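Local coordinates for MdbA protein (Corynebacterium diphtheriae, PDB 5C00) that acts as a thiol-disulfide oxidoreductase of the DsbA family, probably forming disulfide bonds in exported proteins that serve pilus assembly, toxin production and virulence, at residues S97-A102 with N137-V142; V142-G147 with E151-I156. All coordinates share one frame; numbering follows the deposited sequence. Where two conformers were deposited one is given.

In the fold
Beyond the thioredoxin-type strand 45-52, helix 56-74 and strand 78-85, the chain runs through a series of helices before it returns to the sheet at strand 187-190, and both contacts lie in this helical insertion of the DsbA-like fold. Interaction 1 closes a largely helical loop of 34 residues, bringing helix 136-145 back onto helix 96-109. Interaction 2 follows in series, neither nested nor crossed, and folds helix 150-158 against helix 136-145 across a short turn. The two share Val142, their centres lie about 9 Å apart, and they meet where Ala140 packs on Ile156 and Thr153. Helix 136-145 is thus gripped by an earlier and a later helix of the insertion.

Interaction 1 (S97-A102 with N137-V142); sequences STKAGA and NDFADV
Phe139 lays one face of its ring on the backbone of Lys99 and Ala100, joining helix 136-145 to helix 96-109 within the helical insertion of a DsbA-like thioredoxin fold. The ring reaches across because CG lies beside the backbone N and anti to the carbonyl carbon (chi1 -71°). Lys99 C sits over the centre of the face, 4.2 Å above the plane, while Ala100 N lies nearer the rim. Ala100 CA makes an off-centre CH-pi contact, 4.1 Å from the centroid of the Phe139 ring and 30° from its normal. With so small a side chain on Ala100, the aromatic face comes down onto the helix backbone itself.

Over the same face, displaced outward past the rim, Lys99 CB stands 3.7 Å from Phe139 CE2. Beyond CB the lysine chain runs away from the ring, extended until it bends at chi4 (72°), and NZ forms a salt bridge with Asp94. Leu123 of helix 113-125 packs against both Ala100 and Phe139, and Ile156 adds a further apolar neighbour to the ring. Above the CE1 rim, again on this face, the methyl group of Ala100 makes the apolar contact, Ala100 CB to Phe139 CE1 at 3.7 Å.

Interaction 2 (V142-G147 with E151-I156); sequences VAKSLG and EVTQKI
Thr153, Ala143 and Lys144 supply most of the surface buried where helix 136-145 meets helix 150-158, two short helices joined by a short connection. The backbones come nearest at Lys144 and Thr153, whose CA atoms are 5.9 Å apart. Here the lysine offers its methylene groups rather than its charge: Thr153 OG1 lies 3.5 Å from Lys144 CB and 3.6 Å from Lys144 CD. The bend at chi2 (72°) brings CD back beside the threonine oxygen, and the chain then leads NZ away from the contact. Both are van der Waals contacts with methylene carbons; the hydroxyl finds its hydrogen-bond partner in Ser149 O, one turn earlier. That bond holds the hydroxyl on the side of the backbone N (chi1 -59°), while Thr153 CG2 also rests on Lys144, 3.9 Å from Lys144 CB.

Deeper in the interface, Ala143 directs its methyl group at the end of Ile156, with Ala143 CB 3.6 Å from Ile156 CD1. A Schellman motif caps the C-terminal end of the first helix, where Gly147 takes a positive phi (122°) and Gly147 N bonds back to Lys144 O at 3.0 Å; the chain can then turn into helix 150-158. Tyr119 of helix 113-125 touches Ala143 on one partner, and Ala103 and Ala106 of helix 96-109 pack against Ile156 on the other, so the pair is set into the helical insertion beside both of these helices.

Interaction 1 (S97-A102 with N137-V142)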
loop_
_atom_site.group_PDB
_atom_site.type_symbol
_atom_site.label_atom_id
_atom_site.label_comp_id
_atom_site.label_asym_id
_atom_site.label_seq_id
_atom_site.Cartn_x
_atom_site.Cartn_y
_atom_site.Cartn_z
ATOM N N SER A 97 -10.781 -1.638 -5.451
ATOM C CA SER A 97 -9.789 -0.758 -4.820
ATOM C C SER A 97 -10.009 -0.716 -3.303
ATOM O O SER A 97 -9.058 -0.717 -2.500
ATOM C CB SER A 97 -9.888 0.676 -5.419
ATOM O OG SER A 97 -9.602 0.684 -6.841
ATOM N N THR A 98 -11.265 -0.699 -2.901
ATOM C CA THR A 98 -11.580 -0.724 -1.458
ATOM C C THR A 98 -11.296 -2.067 -0.827
ATOM O O THR A 98 -10.743 -2.129 0.269
ATOM C CB THR A 98 -13.021 -0.291 -1.164
ATOM O OG1 THR A 98 -13.224 1.019 -1.692
ATOM C CG2 THR A 98 -13.270 -0.286 0.395
ATOM N N LYS A 99 -11.712 -3.145 -1.473
ATOM C CA LYS A 99 -11.448 -4.488 -0.928
ATOM C C LYS A 99 -9.947 -4.767 -0.729
ATOM O O LYS A 99 -9.502 -5.220 0.347
ATOM C CB LYS A 99 -12.101 -5.551 -1.797
ATOM C CG LYS A 99 -13.595 -5.632 -1.631
ATOM C CD LYS A 99 -14.190 -6.686 -2.566
ATOM C CE LYS A 99 -15.658 -6.938 -2.214
ATOM N NZ LYS A 99 -16.527 -5.801 -2.594
ATOM N N ALA A 100 -9.145 -4.456 -1.740
ATOM C CA ALA A 100 -7.703 -4.658 -1.697
ATOM C C ALA A 100 -7.074 -3.708 -0.673
ATOM O O ALA A 100 -6.239 -4.103 0.149
ATOM C CB ALA A 100 -7.134 -4.401 -3.090
ATOM N N GLY A 101 -7.476 -2.438 -0.728
ATOM C CA GLY A 101 -6.895 -1.418 0.123
ATOM C C GLY A 101 -7.239 -1.662 1.576
ATOM O O GLY A 101 -6.384 -1.550 2.447
ATOM N N ALA A 102 -8.469 -2.063 1.852
ATOM C CA ALA A 102 -8.848 -2.313 3.238
ATOM C C ALA A 102 -8.237 -3.629 3.783
ATOM O O ALA A 102 -7.930 -3.711 4.977
ATOM C CB ALA A 102 -10.336 -2.340 3.352
ATOM N N ASN A 137 -13.105 -12.888 1.006
ATOM C CA ASN A 137 -12.548 -14.128 1.542
ATOM C C ASN A 137 -11.298 -14.517 0.766
ATOM O O ASN A 137 -10.458 -15.228 1.299
ATOM C CB ASN A 137 -13.578 -15.252 1.549
ATOM C CG ASN A 137 -14.570 -15.126 2.693
ATOM O OD1 ASN A 137 -14.211 -15.083 3.861
ATOM N ND2 ASN A 137 -15.808 -15.059 2.358
ATOM N N ASP A 138 -11.189 -14.064 -0.497
ATOM C CA ASP A 138 -9.989 -14.298 -1.280
ATOM C C ASP A 138 -8.871 -13.443 -0.757
ATOM O O ASP A 138 -7.757 -13.929 -0.526
ATOM C CB ASP A 138 -10.269 -14.034 -2.753
ATOM C CG ASP A 138 -11.384 -14.925 -3.283
ATOM O OD1 ASP A 138 -11.167 -16.184 -3.420
ATOM O OD2 ASP A 138 -12.494 -14.412 -3.515
ATOM N N PHE A 139 -9.130 -12.155 -0.554
ATOM C CA PHE A 139 -8.108 -11.315 0.044
ATOM C C PHE A 139 -7.641 -11.865 1.396
ATOM O O PHE A 139 -6.443 -11.800 1.754
ATOM C CB PHE A 139 -8.617 -9.889 0.173
ATOM C CG PHE A 139 -8.740 -9.186 -1.152
ATOM C CD1 PHE A 139 -7.613 -8.682 -1.773
ATOM C CD2 PHE A 139 -9.958 -9.026 -1.775
ATOM C CE1 PHE A 139 -7.701 -8.043 -3.000
ATOM C CE2 PHE A 139 -10.064 -8.375 -3.000
ATOM C CZ PHE A 139 -8.935 -7.864 -3.602
ATOM N N ALA A 140 -8.570 -12.378 2.179
ATOM C CA ALA A 140 -8.215 -12.912 3.500
ATOM C C ALA A 140 -7.364 -14.175 3.424
ATOM O O ALA A 140 -6.408 -14.324 4.166
ATOM C CB ALA A 140 -9.468 -13.180 4.307
ATOM N N ASP A 141 -7.705 -15.078 2.517
ATOM C CA ASP A 141 -6.973 -16.349 2.424
ATOM C C ASP A 141 -5.515 -15.995 2.094
ATOM O O ASP A 141 -4.574 -16.616 2.595
ATOM C CB ASP A 141 -7.522 -17.248 1.336
ATOM C CG ASP A 141 -8.667 -18.149 1.801
ATOM O OD1 ASP A 141 -9.291 -17.920 2.867
ATOM O OD2 ASP A 141 -8.927 -19.133 1.057
ATOM N N VAL A 142 -5.334 -15.053 1.162
ATOM C CA VAL A 142 -4.006 -14.717 0.694
ATOM C C VAL A 142 -3.181 -14.052 1.791
ATOM O O VAL A 142 -1.992 -14.362 1.966
ATOM C CB VAL A 142 -4.029 -13.885 -0.607
ATOM C CG1 VAL A 142 -2.626 -13.425 -0.978
ATOM C CG2 VAL A 142 -4.566 -14.748 -1.718
#

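Interaction 2 (V142-G147 with E151-I156)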
loop_
_atom_site.group_PDB
_atom_site.type_symbol
_atom_site.label_atom_id
_atom_site.label_comp_id
_atom_site.label_asym_id
_atom_site.label_seq_id
_atom_site.Cartn_x
_atom_site.Cartn_y
_atom_site.Cartn_z
ATOM N N VAL A 142 -5.334 -15.053 1.162
ATOM C CA VAL A 142 -4.006 -14.717 0.694
ATOM C C VAL A 142 -3.181 -14.052 1.791
ATOM O O VAL A 142 -1.992 -14.362 1.966
ATOM C CB VAL A 142 -4.029 -13.885 -0.607
ATOM C CG1 VAL A 142 -2.626 -13.425 -0.978
ATOM C CG2 VAL A 142 -4.566 -14.748 -1.718
ATOM N N ALA A 143 -3.797 -13.136 2.546
ATOM C CA ALA A 143 -3.160 -12.569 3.691
ATOM C C ALA A 143 -2.682 -13.652 4.668
ATOM O O ALA A 143 -1.565 -13.568 5.181
ATOM C CB ALA A 143 -4.111 -11.593 4.403
ATOM N N LYS A 144 -3.547 -14.589 4.993
ATOM C CA LYS A 144 -3.189 -15.671 5.930
ATOM C C LYS A 144 -1.995 -16.460 5.389
ATOM O O LYS A 144 -1.040 -16.780 6.121
ATOM C CB LYS A 144 -4.383 -16.579 6.113
ATOM C CG LYS A 144 -4.120 -17.823 6.931
ATOM C CD LYS A 144 -3.948 -17.448 8.378
ATOM C CE LYS A 144 -3.650 -18.685 9.221
ATOM N NZ LYS A 144 -2.200 -18.934 9.242
ATOM N N SER A 145 -2.068 -16.815 4.113
ATOM C CA SER A 145 -0.983 -17.588 3.488
ATOM C C SER A 145 0.350 -16.838 3.572
ATOM O O SER A 145 1.394 -17.471 3.683
ATOM C CB SER A 145 -1.284 -17.872 2.035
ATOM O OG SER A 145 -2.396 -18.750 1.890
ATOM N N LEU A 146 0.327 -15.507 3.486
ATOM C CA LEU A 146 1.547 -14.706 3.558
ATOM C C LEU A 146 2.010 -14.422 4.973
ATOM O O LEU A 146 3.056 -13.762 5.177
ATOM C CB LEU A 146 1.377 -13.378 2.789
ATOM C CG LEU A 146 1.776 -13.438 1.315
ATOM C CD1 LEU A 146 1.367 -12.180 0.547
ATOM C CD2 LEU A 146 3.256 -13.682 1.099
ATOM N N GLY A 147 1.227 -14.819 5.961
ATOM C CA GLY A 147 1.679 -14.697 7.322
ATOM C C GLY A 147 0.834 -13.889 8.256
ATOM O O GLY A 147 1.215 -13.764 9.416
ATOM N N GLU A 151 -6.452 -13.213 13.672
ATOM C CA GLU A 151 -7.194 -12.005 13.974
ATOM C C GLU A 151 -7.337 -11.104 12.747
ATOM O O GLU A 151 -8.408 -10.625 12.450
ATOM C CB GLU A 151 -6.478 -11.219 15.073
ATOM C CG GLU A 151 -7.288 -10.065 15.645
ATOM C CD GLU A 151 -6.736 -8.691 15.304
ATOM O OE1 GLU A 151 -5.506 -8.563 15.065
ATOM O OE2 GLU A 151 -7.552 -7.730 15.293
ATOM N N VAL A 152 -6.224 -10.870 12.069
ATOM C CA VAL A 152 -6.208 -10.051 10.875
ATOM C C VAL A 152 -7.050 -10.710 9.777
ATOM O O VAL A 152 -7.854 -10.035 9.088
ATOM C CB VAL A 152 -4.773 -9.798 10.368
ATOM C CG1 VAL A 152 -4.758 -9.156 9.006
ATOM C CG2 VAL A 152 -4.063 -8.890 11.332
ATOM N N THR A 153 -6.863 -12.007 9.609
ATOM C CA THR A 153 -7.531 -12.751 8.557
ATOM C C THR A 153 -9.063 -12.672 8.703
ATOM O O THR A 153 -9.796 -12.368 7.754
ATOM C CB THR A 153 -7.055 -14.209 8.539
ATOM O OG1 THR A 153 -5.637 -14.253 8.335
ATOM C CG2 THR A 153 -7.734 -14.964 7.400
ATOM N N GLN A 154 -9.561 -12.899 9.912
ATOM C CA GLN A 154 -10.992 -12.789 10.161
ATOM C C GLN A 154 -11.497 -11.360 9.976
ATOM O O GLN A 154 -12.545 -11.141 9.429
ATOM C CB GLN A 154 -11.343 -13.347 11.538
ATOM C CG GLN A 154 -12.858 -13.488 11.773
ATOM C CD GLN A 154 -13.554 -14.438 10.797
ATOM O OE1 GLN A 154 -13.002 -15.454 10.358
ATOM N NE2 GLN A 154 -14.784 -14.124 10.482
ATOM N N LYS A 155 -10.720 -10.375 10.394
ATOM C CA LYS A 155 -11.056 -8.993 10.150
ATOM C C LYS A 155 -11.230 -8.714 8.641
ATOM O O LYS A 155 -12.162 -8.038 8.229
ATOM C CB LYS A 155 -9.960 -8.121 10.738
ATOM C CG LYS A 155 -10.047 -6.650 10.419
ATOM C CD LYS A 155 -8.952 -5.891 11.137
ATOM C CE LYS A 155 -8.868 -6.235 12.617
ATOM N NZ LYS A 155 -8.217 -5.123 13.339
ATOM N N ILE A 156 -10.325 -9.243 7.810
ATOM C CA ILE A 156 -10.454 -9.050 6.390
ATOM C C ILE A 156 -11.763 -9.692 5.844
ATOM O O ILE A 156 -12.474 -9.102 5.018
ATOM C CB ILE A 156 -9.222 -9.622 5.649
ATOM C CG1 ILE A 156 -7.983 -8.811 6.091
ATOM C CG2 ILE A 156 -9.467 -9.597 4.127
ATOM C CD1 ILE A 156 -6.657 -9.226 5.513
#